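Local coordinates for protein beta-xylosidase (Uncultured organism, PDB 4MLG) that probably releases xylose from the non-reducing ends of xylo-oligosaccharides by hydrolysis, as a calcium-binding beta-xylosidase with the five-bladed beta-propeller fold of glycoside hydrolase family 43, at residues Q82-D87 and D106-G111; G131-D136 and Q160-N165. All coordinates share one frame; numbering follows the deposited sequence.

Contact 1 of 2, residues Q82-D87 and D106-G111; sequences QLWDSD and DIFRIG. With CA (calcium ion), chain M.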
ATOM      1  N   GLN A  82      -5.324  12.773  -6.225  1.00 52.02           N
ATOM      2  CA  GLN A  82      -6.505  13.032  -5.398  1.00 49.04           C
ATOM      3  C   GLN A  82      -6.220  13.340  -3.925  1.00 48.97           C
ATOM      4  O   GLN A  82      -6.130  12.435  -3.096  1.00 48.16           O
ATOM      5  CB  GLN A  82      -7.522  11.891  -5.533  1.00 47.12           C
ATOM      6  CG  GLN A  82      -8.078  11.730  -6.942  1.00 48.41           C
ATOM      7  CD  GLN A  82      -8.822  10.424  -7.135  1.00 49.00           C
ATOM      8  OE1 GLN A  82      -8.256   9.345  -6.967  1.00 49.39           O
ATOM      9  NE2 GLN A  82     -10.099  10.514  -7.489  1.00 49.35           N
ATOM     10  N   LEU A  83      -6.086  14.627  -3.614  1.00 50.43           N
ATOM     11  CA  LEU A  83      -5.998  15.095  -2.234  1.00 50.88           C
ATOM     12  C   LEU A  83      -7.397  15.310  -1.677  1.00 51.00           C
ATOM     13  O   LEU A  83      -8.045  16.307  -1.994  1.00 51.84           O
ATOM     14  CB  LEU A  83      -5.233  16.415  -2.157  1.00 52.45           C
ATOM     15  CG  LEU A  83      -3.714  16.370  -2.031  1.00 55.40           C
ATOM     16  CD1 LEU A  83      -3.157  17.781  -1.924  1.00 56.60           C
ATOM     17  CD2 LEU A  83      -3.310  15.538  -0.827  1.00 56.29           C
ATOM     18  N   TRP A  84      -7.861  14.386  -0.844  1.00 50.63           N
ATOM     19  CA  TRP A  84      -9.214  14.477  -0.310  1.00 51.88           C
ATOM     20  C   TRP A  84      -9.261  15.166   1.059  1.00 53.09           C
ATOM     21  O   TRP A  84      -8.354  15.924   1.404  1.00 54.41           O
ATOM     22  CB  TRP A  84      -9.886  13.098  -0.294  1.00 52.16           C
ATOM     23  CG  TRP A  84     -10.273  12.619  -1.676  1.00 52.31           C
ATOM     24  CD1 TRP A  84      -9.971  13.221  -2.866  1.00 52.72           C
ATOM     25  CD2 TRP A  84     -11.043  11.453  -2.005  1.00 52.92           C
ATOM     26  NE1 TRP A  84     -10.500  12.503  -3.911  1.00 53.47           N
ATOM     27  CE2 TRP A  84     -11.162  11.413  -3.410  1.00 53.81           C
ATOM     28  CE3 TRP A  84     -11.640  10.439  -1.250  1.00 53.86           C
ATOM     29  CZ2 TRP A  84     -11.854  10.398  -4.074  1.00 54.14           C
ATOM     30  CZ3 TRP A  84     -12.326   9.433  -1.912  1.00 54.40           C
ATOM     31  CH2 TRP A  84     -12.426   9.420  -3.308  1.00 54.18           C
ATOM     32  N   ASP A  85     -10.321  14.913   1.822  1.00 53.04           N
ATOM     33  CA  ASP A  85     -10.559  15.610   3.089  1.00 52.76           C
ATOM     34  C   ASP A  85      -9.435  15.436   4.110  1.00 52.86           C
ATOM     35  O   ASP A  85      -9.163  14.326   4.555  1.00 52.23           O
ATOM     36  CB  ASP A  85     -11.881  15.149   3.705  1.00 51.81           C
ATOM     37  CG  ASP A  85     -12.116  15.729   5.086  1.00 49.83           C
ATOM     38  OD1 ASP A  85     -11.851  16.933   5.285  1.00 48.87           O
ATOM     39  OD2 ASP A  85     -12.568  14.978   5.974  1.00 49.36           O
ATOM     40  N   SER A  86      -8.806  16.545   4.491  1.00 53.60           N
ATOM     41  CA  SER A  86      -7.707  16.524   5.454  1.00 53.80           C
ATOM     42  C   SER A  86      -8.120  17.083   6.816  1.00 54.03           C
ATOM     43  O   SER A  86      -9.238  17.572   6.985  1.00 53.85           O
ATOM     44  CB  SER A  86      -6.522  17.323   4.914  1.00 54.15           C
ATOM     45  OG  SER A  86      -6.893  18.669   4.665  1.00 54.12           O
ATOM     46  N   ASP A  87      -7.208  17.010   7.783  1.00 59.69           N
ATOM     47  CA  ASP A  87      -7.439  17.570   9.114  1.00 59.79           C
ATOM     48  C   ASP A  87      -6.112  17.969   9.761  1.00 59.73           C
ATOM     49  O   ASP A  87      -5.057  17.435   9.412  1.00 58.80           O
ATOM     50  CB  ASP A  87      -8.201  16.577   9.999  1.00 59.66           C
ATOM     51  CG  ASP A  87      -8.703  17.205  11.289  1.00 61.84           C
ATOM     52  OD1 ASP A  87      -8.692  18.450  11.391  1.00 63.17           O
ATOM     53  OD2 ASP A  87      -9.119  16.456  12.200  1.00 62.28           O
ATOM     54  N   ASP A 106      -2.442   3.636  -6.706  1.00 50.96           N
ATOM     55  CA  ASP A 106      -3.852   4.003  -6.556  1.00 52.26           C
ATOM     56  C   ASP A 106      -4.498   3.437  -5.291  1.00 51.10           C
ATOM     57  O   ASP A 106      -5.694   3.153  -5.268  1.00 50.64           O
ATOM     58  CB  ASP A 106      -4.670   3.618  -7.796  1.00 53.54           C
ATOM     59  CG  ASP A 106      -4.770   4.749  -8.807  1.00 55.70           C
ATOM     60  OD1 ASP A 106      -4.495   5.910  -8.436  1.00 55.65           O
ATOM     61  OD2 ASP A 106      -5.138   4.478  -9.970  1.00 56.68           O
ATOM     62  N   ILE A 107      -3.699   3.273  -4.241  1.00 48.93           N
ATOM     63  CA  ILE A 107      -4.217   2.840  -2.949  1.00 47.13           C
ATOM     64  C   ILE A 107      -4.215   4.018  -1.982  1.00 45.64           C
ATOM     65  O   ILE A 107      -3.183   4.665  -1.791  1.00 45.12           O
ATOM     66  CB  ILE A 107      -3.379   1.691  -2.360  1.00 47.71           C
ATOM     67  CG1 ILE A 107      -3.307   0.524  -3.345  1.00 48.42           C
ATOM     68  CG2 ILE A 107      -3.959   1.233  -1.032  1.00 46.83           C
ATOM     69  CD1 ILE A 107      -2.499  -0.656  -2.843  1.00 49.56           C
ATOM     70  N   PHE A 108      -5.366   4.302  -1.380  1.00 43.70           N
ATOM     71  CA  PHE A 108      -5.476   5.446  -0.481  1.00 42.87           C
ATOM     72  C   PHE A 108      -4.619   5.281   0.768  1.00 43.83           C
ATOM     73  O   PHE A 108      -4.761   4.313   1.514  1.00 42.91           O
ATOM     74  CB  PHE A 108      -6.935   5.728  -0.104  1.00 42.03           C
ATOM     75  CG  PHE A 108      -7.527   6.908  -0.825  1.00 41.83           C
ATOM     76  CD1 PHE A 108      -7.036   8.188  -0.606  1.00 41.53           C
ATOM     77  CD2 PHE A 108      -8.571   6.741  -1.721  1.00 41.61           C
ATOM     78  CE1 PHE A 108      -7.573   9.277  -1.271  1.00 42.20           C
ATOM     79  CE2 PHE A 108      -9.114   7.827  -2.387  1.00 43.18           C
ATOM     80  CZ  PHE A 108      -8.612   9.095  -2.162  1.00 43.72           C
ATOM     81  N   ARG A 109      -3.716   6.234   0.970  1.00 45.89           N
ATOM     82  CA  ARG A 109      -2.869   6.267   2.153  1.00 48.55           C
ATOM     83  C   ARG A 109      -3.053   7.614   2.830  1.00 50.82           C
ATOM     84  O   ARG A 109      -3.721   8.500   2.293  1.00 50.63           O
ATOM     85  CB  ARG A 109      -1.400   6.071   1.775  1.00 50.70           C
ATOM     86  CG  ARG A 109      -1.096   4.774   1.037  1.00 51.43           C
ATOM     87  CD  ARG A 109      -1.365   3.556   1.905  1.00 53.43           C
ATOM     88  NE  ARG A 109      -0.798   2.339   1.330  1.00 55.61           N
ATOM     89  CZ  ARG A 109      -0.873   1.140   1.898  1.00 56.61           C
ATOM     90  NH1 ARG A 109      -1.495   0.990   3.059  1.00 56.81           N
ATOM     91  NH2 ARG A 109      -0.326   0.086   1.305  1.00 56.25           N
ATOM     92  N   ILE A 110      -2.463   7.769   4.011  1.00 53.48           N
ATOM     93  CA  ILE A 110      -2.546   9.028   4.740  1.00 56.33           C
ATOM     94  C   ILE A 110      -1.153   9.564   5.045  1.00 57.98           C
ATOM     95  O   ILE A 110      -0.337   8.878   5.660  1.00 60.29           O
ATOM     96  CB  ILE A 110      -3.346   8.872   6.045  1.00 59.28           C
ATOM     97  CG1 ILE A 110      -4.791   8.476   5.735  1.00 59.65           C
ATOM     98  CG2 ILE A 110      -3.310  10.162   6.855  1.00 61.59           C
ATOM     99  CD1 ILE A 110      -5.652   8.265   6.964  1.00 60.11           C
ATOM    100  N   GLY A 111      -0.884  10.790   4.608  1.00 57.81           N
ATOM    101  CA  GLY A 111       0.423  11.392   4.793  1.00 59.38           C
ATOM    102  C   GLY A 111       0.415  12.514   5.811  1.00 59.79           C
ATOM    103  O   GLY A 111      -0.649  12.992   6.213  1.00 59.75           O
TER
HETATM  104 CA    CA M 401     -13.440  15.907   7.949  1.00 62.49          CA
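One face of the Trp84 indole takes the far end of the Phe108 ring: CZ of Phe108 stands 3.3 Å above the indole plane, over its centre, and lies 3.4 Å from CD2 of Trp84. The two side chains meet at roughly a right angle, but their planes are inclined at 48°, with 4.5 Å between the centroids of the Phe108 ring and the six-membered ring of Trp84. The contact is therefore an oblique aromatic pair. CE1 of Phe108 also comes within 3.9 Å of the carbonyl O of Gln82. With CG beside its backbone N (chi1 -73°), Trp84 swings its indole to the Phe108 side, and NE1 is hydrogen-bonded to the carbonyl O of Phe46. Cut back to an alanine, this position would probably leave the end of Phe108 without its aromatic cover and Phe46 O without the indole donor. Next along the chain, Asp85 gives OD2 to the calcium ion at 2.4 Å, where His274 is a second ligand. Strand 94-102 runs between strands 81-91 and 108-115 in one antiparallel sheet; its Pro100 touches Trp84 and its Lys102 touches Phe108, so the aromatic pair bridges across that middle strand.

Contact 2 of 2, residues G131-D136 and Q160-N165; sequences GSYSMD and QRYRNN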
ATOM      1  N   GLY A 131       1.056   1.594   7.651  1.00 53.97           N
ATOM      2  CA  GLY A 131      -0.158   0.883   8.006  1.00 53.56           C
ATOM      3  C   GLY A 131      -1.425   1.646   7.674  1.00 54.58           C
ATOM      4  O   GLY A 131      -2.527   1.104   7.767  1.00 55.41           O
ATOM      5  N   SER A 132      -1.268   2.907   7.283  1.00 54.42           N
ATOM      6  CA  SER A 132      -2.410   3.765   6.985  1.00 53.91           C
ATOM      7  C   SER A 132      -3.166   3.297   5.745  1.00 52.71           C
ATOM      8  O   SER A 132      -2.573   2.761   4.808  1.00 51.80           O
ATOM      9  CB  SER A 132      -1.957   5.213   6.799  1.00 55.10           C
ATOM     10  OG  SER A 132      -1.050   5.324   5.717  1.00 55.15           O
ATOM     11  N   TYR A 133      -4.478   3.503   5.751  1.00 51.95           N
ATOM     12  CA  TYR A 133      -5.320   3.147   4.617  1.00 50.63           C
ATOM     13  C   TYR A 133      -6.615   3.950   4.637  1.00 52.21           C
ATOM     14  O   TYR A 133      -6.892   4.664   5.603  1.00 54.68           O
ATOM     15  CB  TYR A 133      -5.607   1.643   4.601  1.00 50.28           C
ATOM     16  CG  TYR A 133      -6.395   1.128   5.788  1.00 51.44           C
ATOM     17  CD1 TYR A 133      -7.771   0.958   5.708  1.00 51.56           C
ATOM     18  CD2 TYR A 133      -5.763   0.794   6.980  1.00 52.46           C
ATOM     19  CE1 TYR A 133      -8.497   0.480   6.779  1.00 51.83           C
ATOM     20  CE2 TYR A 133      -6.483   0.314   8.061  1.00 52.65           C
ATOM     21  CZ  TYR A 133      -7.851   0.160   7.954  1.00 52.48           C
ATOM     22  OH  TYR A 133      -8.578  -0.317   9.020  1.00 53.03           O
ATOM     23  N   SER A 134      -7.396   3.833   3.567  1.00 51.07           N
ATOM     24  CA  SER A 134      -8.635   4.594   3.410  1.00 51.14           C
ATOM     25  C   SER A 134      -8.398   6.104   3.494  1.00 53.01           C
ATOM     26  O   SER A 134      -7.294   6.578   3.225  1.00 52.32           O
ATOM     27  CB  SER A 134      -9.693   4.148   4.422  1.00 49.50           C
ATOM     28  OG  SER A 134     -10.950   4.727   4.126  1.00 48.92           O
ATOM     29  N   MET A 135      -9.427   6.856   3.871  1.00 54.73           N
ATOM     30  CA  MET A 135      -9.346   8.314   3.839  1.00 56.14           C
ATOM     31  C   MET A 135     -10.198   9.016   4.897  1.00 57.76           C
ATOM     32  O   MET A 135     -10.622   8.403   5.880  1.00 57.53           O
ATOM     33  CB  MET A 135      -9.721   8.820   2.445  1.00 55.97           C
ATOM     34  CG  MET A 135     -10.782   7.980   1.759  1.00 56.48           C
ATOM     35  SD  MET A 135     -12.376   7.994   2.604  1.00 56.03           S
ATOM     36  CE  MET A 135     -13.241   9.253   1.671  1.00 52.16           C
ATOM     37  N   ASP A 136     -10.444  10.307   4.674  1.00 58.57           N
ATOM     38  CA  ASP A 136     -11.190  11.161   5.603  1.00 60.35           C
ATOM     39  C   ASP A 136     -10.728  11.067   7.059  1.00 61.10           C
ATOM     40  O   ASP A 136     -11.500  10.670   7.930  1.00 62.83           O
ATOM     41  CB  ASP A 136     -12.693  10.880   5.512  1.00 61.64           C
ATOM     42  CG  ASP A 136     -13.328  11.492   4.278  1.00 62.76           C
ATOM     43  OD1 ASP A 136     -12.579  11.947   3.387  1.00 63.28           O
ATOM     44  OD2 ASP A 136     -14.574  11.512   4.193  1.00 63.83           O
ATOM     45  N   GLN A 160     -13.845  -0.845   2.320  1.00 51.71           N
ATOM     46  CA  GLN A 160     -14.357  -2.206   2.190  1.00 51.11           C
ATOM     47  C   GLN A 160     -13.294  -3.187   1.705  1.00 50.90           C
ATOM     48  O   GLN A 160     -13.490  -4.401   1.761  1.00 51.15           O
ATOM     49  CB  GLN A 160     -15.586  -2.251   1.273  1.00 50.09           C
ATOM     50  CG  GLN A 160     -15.333  -1.815  -0.162  1.00 49.87           C
ATOM     51  CD  GLN A 160     -15.273  -0.309  -0.317  1.00 50.61           C
ATOM     52  OE1 GLN A 160     -15.544   0.435   0.625  1.00 52.17           O
ATOM     53  NE2 GLN A 160     -14.913   0.150  -1.510  1.00 49.03           N
ATOM     54  N   ARG A 161     -12.168  -2.661   1.231  1.00 51.21           N
ATOM     55  CA  ARG A 161     -11.071  -3.508   0.780  1.00 52.31           C
ATOM     56  C   ARG A 161     -10.324  -4.129   1.957  1.00 53.39           C
ATOM     57  O   ARG A 161      -9.516  -5.041   1.778  1.00 53.70           O
ATOM     58  CB  ARG A 161     -10.091  -2.707  -0.080  1.00 52.92           C
ATOM     59  CG  ARG A 161     -10.661  -2.198  -1.394  1.00 54.57           C
ATOM     60  CD  ARG A 161      -9.605  -1.426  -2.171  1.00 55.46           C
ATOM     61  NE  ARG A 161     -10.073  -1.002  -3.487  1.00 57.20           N
ATOM     62  CZ  ARG A 161      -9.330  -0.323  -4.356  1.00 58.48           C
ATOM     63  NH1 ARG A 161      -8.084   0.010  -4.046  1.00 58.41           N
ATOM     64  NH2 ARG A 161      -9.831   0.024  -5.533  1.00 58.73           N
ATOM     65  N   TYR A 162     -10.601  -3.638   3.161  1.00 53.26           N
ATOM     66  CA  TYR A 162      -9.853  -4.054   4.343  1.00 52.23           C
ATOM     67  C   TYR A 162     -10.730  -4.704   5.410  1.00 53.06           C
ATOM     68  O   TYR A 162     -11.856  -4.272   5.658  1.00 54.00           O
ATOM     69  CB  TYR A 162      -9.109  -2.858   4.949  1.00 50.47           C
ATOM     70  CG  TYR A 162      -8.206  -2.129   3.977  1.00 50.30           C
ATOM     71  CD1 TYR A 162      -6.859  -2.451   3.872  1.00 49.85           C
ATOM     72  CD2 TYR A 162      -8.702  -1.116   3.167  1.00 49.68           C
ATOM     73  CE1 TYR A 162      -6.033  -1.787   2.984  1.00 49.19           C
ATOM     74  CE2 TYR A 162      -7.884  -0.446   2.278  1.00 49.09           C
ATOM     75  CZ  TYR A 162      -6.552  -0.786   2.190  1.00 48.94           C
ATOM     76  OH  TYR A 162      -5.737  -0.118   1.305  1.00 48.30           O
ATOM     77  N   ARG A 163     -10.200  -5.753   6.031  1.00 52.77           N
ATOM     78  CA  ARG A 163     -10.790  -6.330   7.231  1.00 53.16           C
ATOM     79  C   ARG A 163      -9.709  -6.413   8.299  1.00 53.51           C
ATOM     80  O   ARG A 163      -8.679  -7.056   8.096  1.00 52.52           O
ATOM     81  CB  ARG A 163     -11.376  -7.717   6.958  1.00 53.68           C
ATOM     82  CG  ARG A 163     -12.707  -7.707   6.220  1.00 54.56           C
ATOM     83  CD  ARG A 163     -13.716  -6.793   6.904  1.00 54.54           C
ATOM     84  NE  ARG A 163     -15.050  -6.899   6.317  1.00 54.82           N
ATOM     85  CZ  ARG A 163     -15.441  -6.254   5.222  1.00 55.74           C
ATOM     86  NH1 ARG A 163     -14.598  -5.454   4.582  1.00 54.75           N
ATOM     87  NH2 ARG A 163     -16.676  -6.410   4.765  1.00 56.68           N
ATOM     88  N   ASN A 164      -9.953  -5.751   9.427  1.00 55.05           N
ATOM     89  CA  ASN A 164      -8.982  -5.665  10.514  1.00 55.86           C
ATOM     90  C   ASN A 164      -7.636  -5.125  10.040  1.00 57.09           C
ATOM     91  O   ASN A 164      -6.591  -5.732  10.281  1.00 57.82           O
ATOM     92  CB  ASN A 164      -8.813  -7.020  11.206  1.00 56.37           C
ATOM     93  CG  ASN A 164     -10.118  -7.553  11.764  1.00 57.16           C
ATOM     94  OD1 ASN A 164     -10.510  -8.686  11.486  1.00 57.88           O
ATOM     95  ND2 ASN A 164     -10.803  -6.733  12.554  1.00 57.28           N
ATOM     96  N   ASN A 165      -7.686  -3.989   9.346  1.00 57.82           N
ATOM     97  CA  ASN A 165      -6.503  -3.305   8.819  1.00 57.12           C
ATOM     98  C   ASN A 165      -5.747  -4.073   7.730  1.00 55.68           C
ATOM     99  O   ASN A 165      -4.748  -3.583   7.200  1.00 55.29           O
ATOM    100  CB  ASN A 165      -5.550  -2.902   9.951  1.00 58.94           C
ATOM    101  CG  ASN A 165      -6.246  -2.131  11.056  1.00 60.37           C
ATOM    102  OD1 ASN A 165      -7.112  -1.294  10.798  1.00 60.77           O
ATOM    103  ND2 ASN A 165      -5.872  -2.414  12.298  1.00 61.02           N
TER
HETATM  104  O   HOH W   1      -6.455   2.219   0.985  1.00 49.04           O
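Tyr133, on the loop that carries the chain from strand 123-124 of one sheet to strand 138-141 of the next, packs against Tyr162 of the small hairpin 162-163/166-167. CD1 of Tyr133 sits over one face of the Tyr162 ring, offset toward the rim and 3.4 Å from CD2 of Tyr162. The planes are 34° apart, and the two side chains slide past each other in opposite directions. CG of Tyr133 lies between its backbone N and carbonyl carbon (chi1 64°), which lays its ring along the face of Tyr162; CB rests over the same face, a CH-pi contact 3.9 Å from the Tyr162 centroid. At its far end, the Tyr133 OH donates to OD1 of Asn165 at 2.5 Å, entering in the carbonyl plane with a C=O...O angle of 146°. The same amide gives ND2 to Pro199 O, which helps fix its rotation. A water joins the two segments as well, accepting from the Tyr162 OH and, at 3.2 Å, from the backbone N of Ser134. Phe151 meets Tyr133 edge-to-face, and Asn105 of the second subunit also packs on Tyr133. Asn164 and Asn165 both adopt left-handed backbone angles, consistent with a type I' turn, the tight two-residue reversal characteristic of beta-hairpins.

Both contacts are buried, yet they serve different parts of the propeller. Contact 1 lies closer to the chain's centre and works within one sheet, by aromatic packing beside the calcium ligand Asp85; contact 2 lies farther out, ties an inter-sheet loop to a hairpin, and adds one direct hydrogen bond and a bridging water to its aromatic packing. They adjoin directly. Arg109 NH1 probably bonds to the carbonyl O of Ser132 at 2.7 Å, and Ile107 packs against Tyr162. At the inner end, Asp85 of contact 1 touches Asp136 of contact 2. Both also reach the second subunit: Arg109 forms a salt bridge with its Asp103, and Arg161 with its Glu169.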